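Local coordinates for SusD superfamily protein (Bacteroides fragilis NCTC 9343, PDB 3NQP) that probably binds glycans at the outer membrane as a SusD-family lipoprotein, the partner of a TonB-dependent transporter in sugar uptake, at residues Leu131-Gly136 with Tyr211-Lys216; Gln451-Leu456 with Leu492-Glu497; Tyr342-Asp345 with Glu350-Leu353. All blocks are in the same frame, centred on the assembly; numbering follows the deposited sequence. Where two conformers were deposited one is given.

Contact 1 of 3, residues Leu131-Gly136 with Tyr211-Lys216; sequences LYRIYG and YLWTSK
Side chains alone bridge this buried contact: Trp213, on helix 200-216, reaches across to Tyr132 and Arg133 near the C-terminal end of helix 110-135. The two backbones stay well apart, with the CA atoms of Arg133 and Trp213 at 9.3 Å, a gap that long side chains are suited to span. The CG of Trp213 lies anti to the backbone N (chi1 180°), which carries the indole out toward the other helix. Over one face of its six-membered ring lies the aliphatic part of Arg133, and CD of Arg133 makes a CH-pi contact 3.7 Å from the ring centroid, only 17° off the ring normal. Arginine suits this place because its methylenes pack on the indole while the guanidinium turns to other partners, a salt bridge with Asp130 and the ring of Trp454. SusD-family proteins are rich in TPR-like helices, and this meeting of two helices through aromatic and aliphatic surfaces is consistent with that build. Tyr132 presents its ring edge, CE1 lying 3.6 Å from NE1 of Trp213, with the ring plane steeply inclined to the indole five-membered ring. A water joins the polar ends of the pair: it accepts a hydrogen bond from Trp213 NE1 at 2.9 Å and also bonds Tyr132 OH at 2.5 Å. Tyr132 also packs against Met167 and Ile170 of helix 163-181.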
ATOM      1  N   LEU A 131      -1.349   0.244 -12.680  1.00  9.11           N
ATOM      2  CA  LEU A 131      -1.389  -0.564 -13.903  1.00  9.34           C
ATOM      3  C   LEU A 131       0.027  -0.784 -14.447  1.00 10.12           C
ATOM      4  O   LEU A 131       0.376  -1.888 -14.868  1.00 12.85           O
ATOM      5  CB  LEU A 131      -2.312   0.057 -14.964  1.00 10.34           C
ATOM      6  CG  LEU A 131      -3.822  -0.013 -14.627  1.00  9.72           C
ATOM      7  CD1 LEU A 131      -4.578   0.760 -15.640  1.00 11.52           C
ATOM      8  CD2 LEU A 131      -4.388  -1.428 -14.547  1.00  7.26           C
ATOM      9  N   TYR A 132       0.874   0.245 -14.399  1.00 10.16           N
ATOM     10  CA  TYR A 132       2.281   0.097 -14.877  1.00 10.94           C
ATOM     11  C   TYR A 132       3.087  -0.874 -14.028  1.00 11.50           C
ATOM     12  O   TYR A 132       3.836  -1.686 -14.545  1.00  9.62           O
ATOM     13  CB  TYR A 132       2.961   1.471 -14.901  1.00 12.42           C
ATOM     14  CG  TYR A 132       4.425   1.541 -15.190  1.00 10.19           C
ATOM     15  CD1 TYR A 132       5.353   1.313 -14.196  1.00 12.45           C
ATOM     16  CD2 TYR A 132       4.895   1.824 -16.492  1.00 13.36           C
ATOM     17  CE1 TYR A 132       6.697   1.393 -14.433  1.00 10.70           C
ATOM     18  CE2 TYR A 132       6.265   1.939 -16.754  1.00 12.38           C
ATOM     19  CZ  TYR A 132       7.167   1.728 -15.713  1.00 19.51           C
ATOM     20  OH  TYR A 132       8.525   1.830 -15.911  1.00 14.98           O
ATOM     21  N   ARG A 133       2.952  -0.794 -12.703  1.00 12.41           N
ATOM     22  CA  ARG A 133       3.698  -1.697 -11.835  1.00 10.84           C
ATOM     23  C   ARG A 133       3.224  -3.148 -11.891  1.00 11.06           C
ATOM     24  O   ARG A 133       4.000  -4.083 -11.679  1.00 11.14           O
ATOM     25  CB  ARG A 133       3.667  -1.183 -10.402  1.00 10.27           C
ATOM     26  CG  ARG A 133       4.432   0.137 -10.265  1.00 12.23           C
ATOM     27  CD  ARG A 133       4.520   0.581  -8.805  1.00 15.33           C
ATOM     28  NE  ARG A 133       3.228   0.979  -8.310  1.00 13.19           N
ATOM     29  CZ  ARG A 133       3.002   1.418  -7.088  1.00 12.72           C
ATOM     30  NH1 ARG A 133       4.007   1.560  -6.220  1.00 14.86           N
ATOM     31  NH2 ARG A 133       1.783   1.763  -6.748  1.00 15.07           N
ATOM     32  N   ILE A 134       1.941  -3.334 -12.150  1.00  9.67           N
ATOM     33  CA  ILE A 134       1.362  -4.669 -12.223  1.00 11.46           C
ATOM     34  C   ILE A 134       1.558  -5.270 -13.613  1.00 10.45           C
ATOM     35  O   ILE A 134       1.964  -6.385 -13.716  1.00 12.92           O
ATOM     36  CB  ILE A 134      -0.145  -4.630 -11.882  1.00 12.85           C
ATOM     37  CG1 ILE A 134      -0.345  -4.239 -10.425  1.00 10.99           C
ATOM     38  CG2 ILE A 134      -0.894  -5.983 -12.232  1.00  8.31           C
ATOM     39  CD1 ILE A 134       0.081  -5.313  -9.425  1.00 12.71           C
ATOM     40  N   TYR A 135       1.274  -4.503 -14.662  1.00 11.28           N
ATOM     41  CA  TYR A 135       1.227  -5.042 -16.037  1.00 12.79           C
ATOM     42  C   TYR A 135       2.319  -4.520 -16.964  1.00 13.87           C
ATOM     43  O   TYR A 135       2.532  -5.128 -18.013  1.00 11.17           O
ATOM     44  CB  TYR A 135      -0.119  -4.691 -16.687  1.00 13.04           C
ATOM     45  CG  TYR A 135      -1.298  -5.323 -16.007  1.00 14.99           C
ATOM     46  CD1 TYR A 135      -1.540  -6.673 -16.124  1.00 16.97           C
ATOM     47  CD2 TYR A 135      -2.160  -4.567 -15.213  1.00 14.79           C
ATOM     48  CE1 TYR A 135      -2.600  -7.269 -15.465  1.00 14.05           C
ATOM     49  CE2 TYR A 135      -3.227  -5.150 -14.561  1.00 14.05           C
ATOM     50  CZ  TYR A 135      -3.456  -6.496 -14.694  1.00 16.51           C
ATOM     51  OH  TYR A 135      -4.519  -7.091 -14.052  1.00 12.95           O
ATOM     52  N   GLY A 136       2.968  -3.400 -16.619  1.00 10.72           N
ATOM     53  CA  GLY A 136       3.881  -2.740 -17.547  1.00 14.93           C
ATOM     54  C   GLY A 136       3.098  -1.931 -18.573  1.00 13.83           C
ATOM     55  O   GLY A 136       2.444  -0.934 -18.248  1.00 11.71           O
ATOM     56  N   TYR A 211       8.913   8.721  -9.276  1.00 10.05           N
ATOM     57  CA  TYR A 211      10.289   9.049  -9.648  1.00 11.24           C
ATOM     58  C   TYR A 211      11.371   8.184  -8.943  1.00 11.86           C
ATOM     59  O   TYR A 211      12.382   7.810  -9.558  1.00  9.96           O
ATOM     60  CB  TYR A 211      10.563  10.562  -9.522  1.00  9.05           C
ATOM     61  CG  TYR A 211       9.968  11.347 -10.677  1.00  9.14           C
ATOM     62  CD1 TYR A 211       8.628  11.734 -10.647  1.00 13.73           C
ATOM     63  CD2 TYR A 211      10.713  11.665 -11.769  1.00 12.66           C
ATOM     64  CE1 TYR A 211       8.069  12.419 -11.654  1.00 13.17           C
ATOM     65  CE2 TYR A 211      10.159  12.364 -12.848  1.00 13.95           C
ATOM     66  CZ  TYR A 211       8.835  12.733 -12.785  1.00 17.39           C
ATOM     67  OH  TYR A 211       8.253  13.408 -13.814  1.00 16.67           O
ATOM     68  N   LEU A 212      11.161   7.786  -7.694  1.00 11.74           N
ATOM     69  CA  LEU A 212      12.053   6.806  -7.128  1.00 10.11           C
ATOM     70  C   LEU A 212      12.014   5.486  -7.897  1.00  9.94           C
ATOM     71  O   LEU A 212      13.044   4.882  -8.187  1.00 10.12           O
ATOM     72  CB  LEU A 212      11.714   6.483  -5.657  1.00 11.42           C
ATOM     73  CG  LEU A 212      12.677   5.472  -5.032  1.00 13.40           C
ATOM     74  CD1 LEU A 212      14.180   5.896  -5.058  1.00  8.27           C
ATOM     75  CD2 LEU A 212      12.187   5.206  -3.571  1.00 10.71           C
ATOM     76  N   TRP A 213      10.812   5.008  -8.158  1.00 11.04           N
ATOM     77  CA  TRP A 213      10.627   3.778  -8.921  1.00 11.81           C
ATOM     78  C   TRP A 213      11.361   3.856 -10.269  1.00 11.21           C
ATOM     79  O   TRP A 213      12.177   2.984 -10.563  1.00 12.32           O
ATOM     80  CB  TRP A 213       9.145   3.487  -9.131  1.00 11.31           C
ATOM     81  CG  TRP A 213       8.903   2.271  -9.893  1.00 12.56           C
ATOM     82  CD1 TRP A 213       9.103   2.105 -11.269  1.00 10.90           C
ATOM     83  CD2 TRP A 213       8.482   0.987  -9.393  1.00 10.54           C
ATOM     84  NE1 TRP A 213       8.801   0.809 -11.623  1.00 14.09           N
ATOM     85  CE2 TRP A 213       8.425   0.107 -10.503  1.00  9.90           C
ATOM     86  CE3 TRP A 213       8.124   0.494  -8.120  1.00 14.68           C
ATOM     87  CZ2 TRP A 213       8.031  -1.225 -10.377  1.00 10.26           C
ATOM     88  CZ3 TRP A 213       7.724  -0.826  -8.014  1.00 10.00           C
ATOM     89  CH2 TRP A 213       7.675  -1.664  -9.138  1.00 15.04           C
ATOM     90  N   THR A 214      11.125   4.905 -11.050  1.00 10.11           N
ATOM     91  CA  THR A 214      11.759   4.963 -12.382  1.00 12.44           C
ATOM     92  C   THR A 214      13.269   5.195 -12.281  1.00 12.09           C
ATOM     93  O   THR A 214      13.998   4.845 -13.209  1.00 13.81           O
ATOM     94  CB  THR A 214      11.076   5.971 -13.328  1.00 11.10           C
ATOM     95  OG1 THR A 214      11.091   7.264 -12.732  1.00 13.38           O
ATOM     96  CG2 THR A 214       9.593   5.551 -13.562  1.00 12.65           C
ATOM     97  N   SER A 215      13.735   5.753 -11.155  0.60 12.50           N
ATOM     98  CA  SER A 215      15.168   5.855 -10.906  0.60 12.22           C
ATOM     99  C   SER A 215      15.876   4.482 -10.873  0.60 13.64           C
ATOM    100  O   SER A 215      17.022   4.367 -11.309  0.60 13.65           O
ATOM    101  CB  SER A 215      15.452   6.559  -9.577  0.60 13.50           C
ATOM    102  OG  SER A 215      15.028   7.915  -9.567  0.60 12.25           O
ATOM    103  N   LYS A 216      15.175   3.464 -10.375  1.00 12.67           N
ATOM    104  CA  LYS A 216      15.756   2.194 -10.034  1.00 10.88           C
ATOM    105  C   LYS A 216      15.320   0.966 -10.839  1.00 11.89           C
ATOM    106  O   LYS A 216      16.059  -0.021 -10.908  1.00 12.17           O
ATOM    107  CB  LYS A 216      15.506   1.924  -8.533  1.00 10.96           C
ATOM    108  CG  LYS A 216      16.330   2.853  -7.671  1.00 16.46           C
ATOM    109  CD  LYS A 216      16.056   2.612  -6.146  1.00  5.81           C
ATOM    110  CE  LYS A 216      16.603   1.310  -5.640  1.00  8.98           C
ATOM    111  NZ  LYS A 216      16.688   1.398  -4.114  1.00  6.25           N
TER
HETATM  112  O   HOH W   1       9.973   0.599 -14.283  1.00 13.40           O

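Contact 2 of 3, residues Gln451-Leu456 with Leu492-Glu497; sequences QRWWDL and LLWPIE
Trp453 and Trp494 meet steeply inclined, the planes of their five-membered rings at 71° and the centroids 5.9 Å apart, an oblique pair, neither stacked nor edge-to-face. NE1 of Trp453 comes in at the edge of the Trp494 indole, near its plane, and lies 4.0 Å from NE1 of Trp494; the two indoles pass one another running opposite ways. Trp453 points from helix 452-458 toward the loop, its CG anti to the backbone N (chi1 173°). Farther along the same edge of the Trp453 indole, Leu492 O lies near the ring plane, 3.7 Å from CZ2 of Trp453. The indole N-H of Trp453 is satisfied by a water in the ring plane, at 2.9 Å from NE1, and that water in turn donates to Leu492 O at 2.7 Å. Tryptophan suits position 453 by joining a broad apolar surface to an N-H directed at this water. Arg50 touches both indoles, while the broad apolar surface of Trp494 suits its packing on Ile134 and Tyr135 of helix 110-135. The arrangement is an oblique tryptophan pair beside a water bridge from Trp453 NE1 to Leu492 O, in the C-terminal part of the SusD family region, by which the irregular segment before helix 498-503 is laid against helix 452-458 in the protein interior.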
ATOM      1  N   GLN A 451       2.916  -2.143   0.910  1.00 10.13           N
ATOM      2  CA  GLN A 451       4.232  -1.799   0.414  1.00 10.69           C
ATOM      3  C   GLN A 451       5.158  -2.957  -0.044  1.00 12.54           C
ATOM      4  O   GLN A 451       5.997  -2.771  -0.967  1.00  9.54           O
ATOM      5  CB  GLN A 451       4.974  -1.004   1.471  1.00 10.72           C
ATOM      6  CG  GLN A 451       4.277   0.292   1.911  1.00 11.68           C
ATOM      7  CD  GLN A 451       4.140   1.281   0.801  1.00  9.97           C
ATOM      8  OE1 GLN A 451       5.128   1.737   0.211  1.00 12.03           O
ATOM      9  NE2 GLN A 451       2.887   1.605   0.464  1.00 15.33           N
ATOM     10  N   ARG A 452       5.064  -4.103   0.618  1.00 10.29           N
ATOM     11  CA  ARG A 452       6.139  -5.072   0.484  1.00 13.09           C
ATOM     12  C   ARG A 452       6.367  -5.589  -0.941  1.00 10.53           C
ATOM     13  O   ARG A 452       7.528  -5.743  -1.376  1.00  9.89           O
ATOM     14  CB  ARG A 452       6.008  -6.260   1.436  1.00  8.42           C
ATOM     15  CG  ARG A 452       7.324  -7.070   1.448  1.00 10.39           C
ATOM     16  CD  ARG A 452       7.400  -8.076   2.607  1.00 12.15           C
ATOM     17  NE  ARG A 452       8.755  -8.120   3.119  1.00 10.99           N
ATOM     18  CZ  ARG A 452       9.694  -9.002   2.815  1.00 13.05           C
ATOM     19  NH1 ARG A 452       9.446 -10.072   2.063  1.00 14.64           N
ATOM     20  NH2 ARG A 452      10.890  -8.848   3.357  1.00 13.06           N
ATOM     21  N   TRP A 453       5.307  -5.834  -1.681  1.00 11.03           N
ATOM     22  CA  TRP A 453       5.507  -6.329  -3.065  1.00  9.16           C
ATOM     23  C   TRP A 453       6.275  -5.274  -3.832  1.00 12.24           C
ATOM     24  O   TRP A 453       7.207  -5.586  -4.573  1.00 11.43           O
ATOM     25  CB  TRP A 453       4.175  -6.652  -3.779  1.00 10.91           C
ATOM     26  CG  TRP A 453       4.364  -7.016  -5.283  1.00  8.93           C
ATOM     27  CD1 TRP A 453       3.822  -6.387  -6.319  1.00 11.75           C
ATOM     28  CD2 TRP A 453       5.189  -8.062  -5.818  1.00  9.37           C
ATOM     29  NE1 TRP A 453       4.249  -6.950  -7.512  1.00 12.27           N
ATOM     30  CE2 TRP A 453       5.074  -8.002  -7.221  1.00 11.52           C
ATOM     31  CE3 TRP A 453       5.985  -9.057  -5.248  1.00 11.46           C
ATOM     32  CZ2 TRP A 453       5.735  -8.871  -8.047  1.00 11.16           C
ATOM     33  CZ3 TRP A 453       6.647  -9.922  -6.080  1.00 12.95           C
ATOM     34  CH2 TRP A 453       6.502  -9.830  -7.464  1.00  9.17           C
ATOM     35  N   TRP A 454       5.875  -4.006  -3.653  1.00 13.01           N
ATOM     36  CA  TRP A 454       6.551  -2.913  -4.374  1.00 12.04           C
ATOM     37  C   TRP A 454       8.032  -2.788  -3.943  1.00 12.15           C
ATOM     38  O   TRP A 454       8.944  -2.664  -4.782  1.00  9.17           O
ATOM     39  CB  TRP A 454       5.779  -1.603  -4.229  1.00 11.02           C
ATOM     40  CG  TRP A 454       4.327  -1.678  -4.685  1.00 10.69           C
ATOM     41  CD1 TRP A 454       3.247  -1.128  -4.070  1.00 16.60           C
ATOM     42  CD2 TRP A 454       3.843  -2.258  -5.899  1.00 16.56           C
ATOM     43  NE1 TRP A 454       2.105  -1.366  -4.819  1.00 19.73           N
ATOM     44  CE2 TRP A 454       2.460  -2.058  -5.942  1.00 18.78           C
ATOM     45  CE3 TRP A 454       4.452  -2.931  -6.956  1.00 25.83           C
ATOM     46  CZ2 TRP A 454       1.676  -2.516  -6.987  1.00 24.36           C
ATOM     47  CZ3 TRP A 454       3.653  -3.399  -7.997  1.00 27.91           C
ATOM     48  CH2 TRP A 454       2.295  -3.187  -7.991  1.00 18.25           C
ATOM     49  N   ASP A 455       8.261  -2.862  -2.643  1.00 10.39           N
ATOM     50  CA  ASP A 455       9.624  -2.824  -2.082  1.00 11.12           C
ATOM     51  C   ASP A 455      10.529  -3.925  -2.663  1.00 11.94           C
ATOM     52  O   ASP A 455      11.693  -3.645  -2.960  1.00  9.45           O
ATOM     53  CB  ASP A 455       9.568  -2.926  -0.555  1.00  7.48           C
ATOM     54  CG  ASP A 455       8.879  -1.727   0.094  1.00 10.28           C
ATOM     55  OD1 ASP A 455       8.742  -0.663  -0.537  1.00 13.34           O
ATOM     56  OD2 ASP A 455       8.436  -1.853   1.261  1.00 11.61           O
ATOM     57  N   LEU A 456       9.974  -5.145  -2.837  1.00 10.77           N
ATOM     58  CA  LEU A 456      10.710  -6.268  -3.409  1.00 10.09           C
ATOM     59  C   LEU A 456      11.018  -6.079  -4.876  1.00 11.93           C
ATOM     60  O   LEU A 456      12.092  -6.498  -5.344  1.00 12.12           O
ATOM     61  CB  LEU A 456       9.963  -7.587  -3.231  1.00  8.55           C
ATOM     62  CG  LEU A 456       9.828  -8.046  -1.768  1.00  9.68           C
ATOM     63  CD1 LEU A 456       8.746  -9.180  -1.726  1.00 12.60           C
ATOM     64  CD2 LEU A 456      11.182  -8.548  -1.193  1.00  9.21           C
ATOM     65  N   LEU A 492       7.597 -10.874 -12.668  1.00 13.17           N
ATOM     66  CA  LEU A 492       7.614  -9.527 -12.103  1.00 13.57           C
ATOM     67  C   LEU A 492       6.316  -8.782 -12.465  1.00 14.17           C
ATOM     68  O   LEU A 492       5.827  -7.970 -11.663  1.00 14.66           O
ATOM     69  CB  LEU A 492       8.830  -8.729 -12.589  1.00 12.63           C
ATOM     70  CG  LEU A 492      10.251  -9.189 -12.226  1.00 13.61           C
ATOM     71  CD1 LEU A 492      11.280  -8.308 -12.972  1.00 12.53           C
ATOM     72  CD2 LEU A 492      10.463  -9.175 -10.700  1.00 12.07           C
ATOM     73  N   LEU A 493       5.799  -9.050 -13.689  1.00 11.92           N
ATOM     74  CA  LEU A 493       4.551  -8.517 -14.197  1.00 13.84           C
ATOM     75  C   LEU A 493       3.468  -9.584 -14.168  1.00 13.22           C
ATOM     76  O   LEU A 493       3.752 -10.761 -14.065  1.00 14.46           O
ATOM     77  CB  LEU A 493       4.701  -7.904 -15.601  1.00 13.29           C
ATOM     78  CG  LEU A 493       5.822  -6.861 -15.745  1.00 13.61           C
ATOM     79  CD1 LEU A 493       5.966  -6.379 -17.206  1.00 10.38           C
ATOM     80  CD2 LEU A 493       5.650  -5.683 -14.781  1.00 11.49           C
ATOM     81  N   TRP A 494       2.220  -9.140 -14.166  1.00 10.87           N
ATOM     82  CA  TRP A 494       1.076 -10.021 -14.086  1.00  9.72           C
ATOM     83  C   TRP A 494       0.480 -10.337 -15.468  1.00 10.13           C
ATOM     84  O   TRP A 494       0.510  -9.493 -16.402  1.00 10.58           O
ATOM     85  CB  TRP A 494       0.013  -9.396 -13.188  1.00 12.26           C
ATOM     86  CG  TRP A 494       0.390  -9.142 -11.752  1.00 12.79           C
ATOM     87  CD1 TRP A 494       1.565  -8.646 -11.284  1.00 12.03           C
ATOM     88  CD2 TRP A 494      -0.468  -9.300 -10.620  1.00  9.91           C
ATOM     89  NE1 TRP A 494       1.499  -8.499  -9.899  1.00 10.99           N
ATOM     90  CE2 TRP A 494       0.251  -8.887  -9.484  1.00 10.87           C
ATOM     91  CE3 TRP A 494      -1.799  -9.740 -10.458  1.00 13.19           C
ATOM     92  CZ2 TRP A 494      -0.308  -8.903  -8.195  1.00 10.06           C
ATOM     93  CZ3 TRP A 494      -2.340  -9.780  -9.181  1.00 17.27           C
ATOM     94  CH2 TRP A 494      -1.608  -9.354  -8.069  1.00 12.31           C
ATOM     95  N   PRO A 495       0.010 -11.576 -15.647  1.00 12.19           N
ATOM     96  CA  PRO A 495      -0.560 -11.901 -16.952  1.00 13.03           C
ATOM     97  C   PRO A 495      -2.015 -11.465 -17.055  1.00 15.44           C
ATOM     98  O   PRO A 495      -2.626 -11.092 -16.060  1.00 16.61           O
ATOM     99  CB  PRO A 495      -0.483 -13.415 -16.971  1.00 17.33           C
ATOM    100  CG  PRO A 495      -0.731 -13.808 -15.504  1.00 10.46           C
ATOM    101  CD  PRO A 495      -0.184 -12.677 -14.681  1.00 12.33           C
ATOM    102  N   ILE A 496      -2.550 -11.461 -18.268  1.00 16.83           N
ATOM    103  CA  ILE A 496      -3.976 -11.275 -18.453  1.00 15.75           C
ATOM    104  C   ILE A 496      -4.639 -12.604 -18.896  1.00 14.38           C
ATOM    105  O   ILE A 496      -3.966 -13.511 -19.436  1.00 16.48           O
ATOM    106  CB  ILE A 496      -4.251 -10.091 -19.369  1.00 18.60           C
ATOM    107  CG1 ILE A 496      -3.697 -10.335 -20.755  1.00 18.66           C
ATOM    108  CG2 ILE A 496      -3.628  -8.757 -18.775  1.00 13.29           C
ATOM    109  CD1 ILE A 496      -4.183  -9.282 -21.747  1.00 18.44           C
ATOM    110  N   GLU A 497      -5.944 -12.683 -18.667  1.00 13.21           N
ATOM    111  CA  GLU A 497      -6.757 -13.899 -18.859  1.00 18.11           C
ATOM    112  C   GLU A 497      -6.837 -14.303 -20.330  1.00 18.46           C
ATOM    113  O   GLU A 497      -7.076 -13.458 -21.193  1.00 16.55           O
ATOM    114  CB  GLU A 497      -8.257 -13.706 -18.476  1.00 18.15           C
ATOM    115  CG  GLU A 497      -8.635 -13.107 -17.211  1.00 30.85           C
ATOM    116  CD  GLU A 497      -8.650 -11.612 -17.283  1.00 27.31           C
ATOM    117  OE1 GLU A 497      -7.540 -11.076 -17.218  1.00 19.59           O
ATOM    118  OE2 GLU A 497      -9.719 -10.982 -17.411  1.00 22.30           O
TER
HETATM  119  O   HOH W   2       3.983  -6.494 -10.317  1.00 10.22           O

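Contact 3 of 3, residues Tyr342-Asp345 with Glu350-Leu353; sequences YNKD and ELSL
Three backbone hydrogen bonds join Tyr342-Asp345 to Glu350-Leu353. Asp345 N donates to Glu350 O at 2.8 Å and nearly straight, 171° at the hydrogen, while Asn343 and Ser352 form a reciprocal hydrogen-bonded pair. In that pair Ser352 N reaches Asn343 O at 2.9 Å, and the return bond from Asn343 N to Ser352 O, 3.0 Å long, is more bent at 137° though in the carbonyl plane. CA-H groups of Tyr342, Lys344 and Leu351 add close contacts to the same carbonyls. On the face with Asn343, its CB rests 3.6 Å from Ser352 OG; small polar side chains suit this exposed surface. On the face with Lys344 and Leu351, the lysine CB touches Leu351 CD2. Tyr342 has the largest share of the buried surface. Its CG stands anti to the carbonyl carbon (chi1 -64°), and the ring passes across the opposite strand, where Leu353 CD1 sits over one face, offset toward the rim and 4.1 Å from Tyr342 CZ. Beyond the strands, Asp345 OD1 accepts from the backbone N of Lys347 and of Thr348 in the connecting turn. The whole is a two-stranded antiparallel beta hairpin, strands 338-344 and 351-358, projecting at the protein surface.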
ATOM      1  N   TYR A 342      -2.190 -18.949  21.130  1.00 11.67           N
ATOM      2  CA  TYR A 342      -1.228 -19.964  21.570  1.00 13.57           C
ATOM      3  C   TYR A 342      -1.911 -21.322  21.835  1.00 14.38           C
ATOM      4  O   TYR A 342      -3.023 -21.368  22.324  1.00 17.44           O
ATOM      5  CB  TYR A 342      -0.564 -19.538  22.881  1.00 14.89           C
ATOM      6  CG  TYR A 342       0.278 -18.304  22.782  1.00 11.73           C
ATOM      7  CD1 TYR A 342      -0.297 -17.040  22.783  1.00 21.41           C
ATOM      8  CD2 TYR A 342       1.657 -18.393  22.632  1.00 11.18           C
ATOM      9  CE1 TYR A 342       0.484 -15.912  22.666  1.00 18.65           C
ATOM     10  CE2 TYR A 342       2.424 -17.289  22.516  1.00 15.63           C
ATOM     11  CZ  TYR A 342       1.848 -16.050  22.532  1.00 15.88           C
ATOM     12  OH  TYR A 342       2.644 -14.918  22.404  1.00 18.08           O
ATOM     13  N   ASN A 343      -1.202 -22.400  21.524  1.00 15.52           N
ATOM     14  CA  ASN A 343      -1.466 -23.728  22.082  1.00 21.62           C
ATOM     15  C   ASN A 343      -0.871 -23.816  23.453  1.00 25.27           C
ATOM     16  O   ASN A 343       0.122 -23.159  23.723  1.00 19.85           O
ATOM     17  CB  ASN A 343      -0.750 -24.791  21.256  1.00 26.37           C
ATOM     18  CG  ASN A 343      -1.652 -25.504  20.335  1.00 32.38           C
ATOM     19  OD1 ASN A 343      -2.872 -25.452  20.499  1.00 35.61           O
ATOM     20  ND2 ASN A 343      -1.063 -26.227  19.357  1.00 43.01           N
ATOM     21  N   LYS A 344      -1.485 -24.634  24.305  0.50 28.31           N
ATOM     22  CA  LYS A 344      -0.993 -24.904  25.636  0.50 31.58           C
ATOM     23  C   LYS A 344      -0.729 -26.392  25.681  0.50 35.79           C
ATOM     24  O   LYS A 344      -1.598 -27.193  25.324  0.50 35.90           O
ATOM     25  CB  LYS A 344      -2.024 -24.514  26.695  0.50 32.00           C
ATOM     26  CG  LYS A 344      -1.763 -25.143  28.043  0.50 33.55           C
ATOM     27  CD  LYS A 344      -2.322 -24.320  29.193  0.50 32.18           C
ATOM     28  CE  LYS A 344      -3.750 -24.691  29.501  0.50 30.01           C
ATOM     29  NZ  LYS A 344      -4.218 -24.067  30.757  0.50 35.32           N
ATOM     30  N   ASP A 345       0.488 -26.754  26.066  1.00 39.35           N
ATOM     31  CA  ASP A 345       0.874 -28.166  26.224  1.00 45.12           C
ATOM     32  C   ASP A 345       0.029 -28.826  27.332  1.00 48.23           C
ATOM     33  O   ASP A 345      -0.129 -28.272  28.441  1.00 46.44           O
ATOM     34  CB  ASP A 345       2.371 -28.261  26.531  1.00 46.59           C
ATOM     35  CG  ASP A 345       2.906 -29.683  26.489  1.00 51.04           C
ATOM     36  OD1 ASP A 345       2.623 -30.464  27.423  1.00 49.36           O
ATOM     37  OD2 ASP A 345       3.653 -29.991  25.538  1.00 44.88           O
ATOM     38  N   GLU A 350       2.816 -25.177  29.080  1.00 35.09           N
ATOM     39  CA  GLU A 350       3.643 -24.245  28.354  1.00 34.40           C
ATOM     40  C   GLU A 350       2.924 -23.796  27.066  1.00 30.06           C
ATOM     41  O   GLU A 350       2.303 -24.603  26.363  1.00 26.98           O
ATOM     42  CB  GLU A 350       4.993 -24.890  28.012  1.00 36.21           C
ATOM     43  CG  GLU A 350       5.897 -24.005  27.136  1.00 45.87           C
ATOM     44  CD  GLU A 350       7.108 -24.727  26.553  1.00 55.66           C
ATOM     45  OE1 GLU A 350       7.346 -25.899  26.913  1.00 59.56           O
ATOM     46  OE2 GLU A 350       7.821 -24.107  25.724  1.00 55.71           O
ATOM     47  N   LEU A 351       3.043 -22.509  26.766  1.00 24.92           N
ATOM     48  CA  LEU A 351       2.344 -21.907  25.651  1.00 21.64           C
ATOM     49  C   LEU A 351       3.282 -21.855  24.471  1.00 20.42           C
ATOM     50  O   LEU A 351       4.459 -21.478  24.613  1.00 18.83           O
ATOM     51  CB  LEU A 351       1.843 -20.503  26.025  1.00 21.11           C
ATOM     52  CG  LEU A 351       0.842 -20.388  27.188  1.00 20.78           C
ATOM     53  CD1 LEU A 351       0.586 -18.938  27.523  1.00 28.57           C
ATOM     54  CD2 LEU A 351      -0.477 -21.064  26.855  1.00 18.60           C
ATOM     55  N   SER A 352       2.785 -22.235  23.301  1.00 16.32           N
ATOM     56  CA  SER A 352       3.572 -22.090  22.079  1.00 17.67           C
ATOM     57  C   SER A 352       2.779 -21.275  21.033  1.00 14.58           C
ATOM     58  O   SER A 352       1.575 -21.462  20.866  1.00 13.90           O
ATOM     59  CB  SER A 352       3.972 -23.471  21.539  1.00 20.81           C
ATOM     60  OG  SER A 352       2.804 -24.220  21.246  1.00 27.31           O
ATOM     61  N   LEU A 353       3.455 -20.362  20.363  1.00 14.02           N
ATOM     62  CA  LEU A 353       2.789 -19.479  19.412  1.00 12.14           C
ATOM     63  C   LEU A 353       2.144 -20.306  18.295  1.00 15.95           C
ATOM     64  O   LEU A 353       2.823 -21.115  17.635  1.00 14.50           O
ATOM     65  CB  LEU A 353       3.784 -18.473  18.796  1.00 14.11           C
ATOM     66  CG  LEU A 353       3.193 -17.467  17.772  1.00 13.09           C
ATOM     67  CD1 LEU A 353       2.134 -16.544  18.509  1.00 15.24           C
ATOM     68  CD2 LEU A 353       4.304 -16.643  17.055  1.00 15.87           C
TER

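How the contacts relate
Along the chain contact 1 closes first, contact 3 follows, and contact 2 comes last. Contacts 1 and 2 are neighbours in the interior, their centres 10 Å apart, and they touch directly: Ile134 O and Trp494 N, 2.8 Å apart, probably form a hydrogen bond, and Trp454 packs against Ile134. Helix 110-135, which carries one side of contact 1, is also packed on by residues of contact 2, and the N-terminal helices and the C-terminal SusD-family part meet in one core rich in tryptophan. Contact 3 lies far away, its centre about 44 Å from that of contact 1 and 36 Å from that of contact 2, on a hairpin at the surface, although it belongs to the same C-terminal SusD-family part as contact 2.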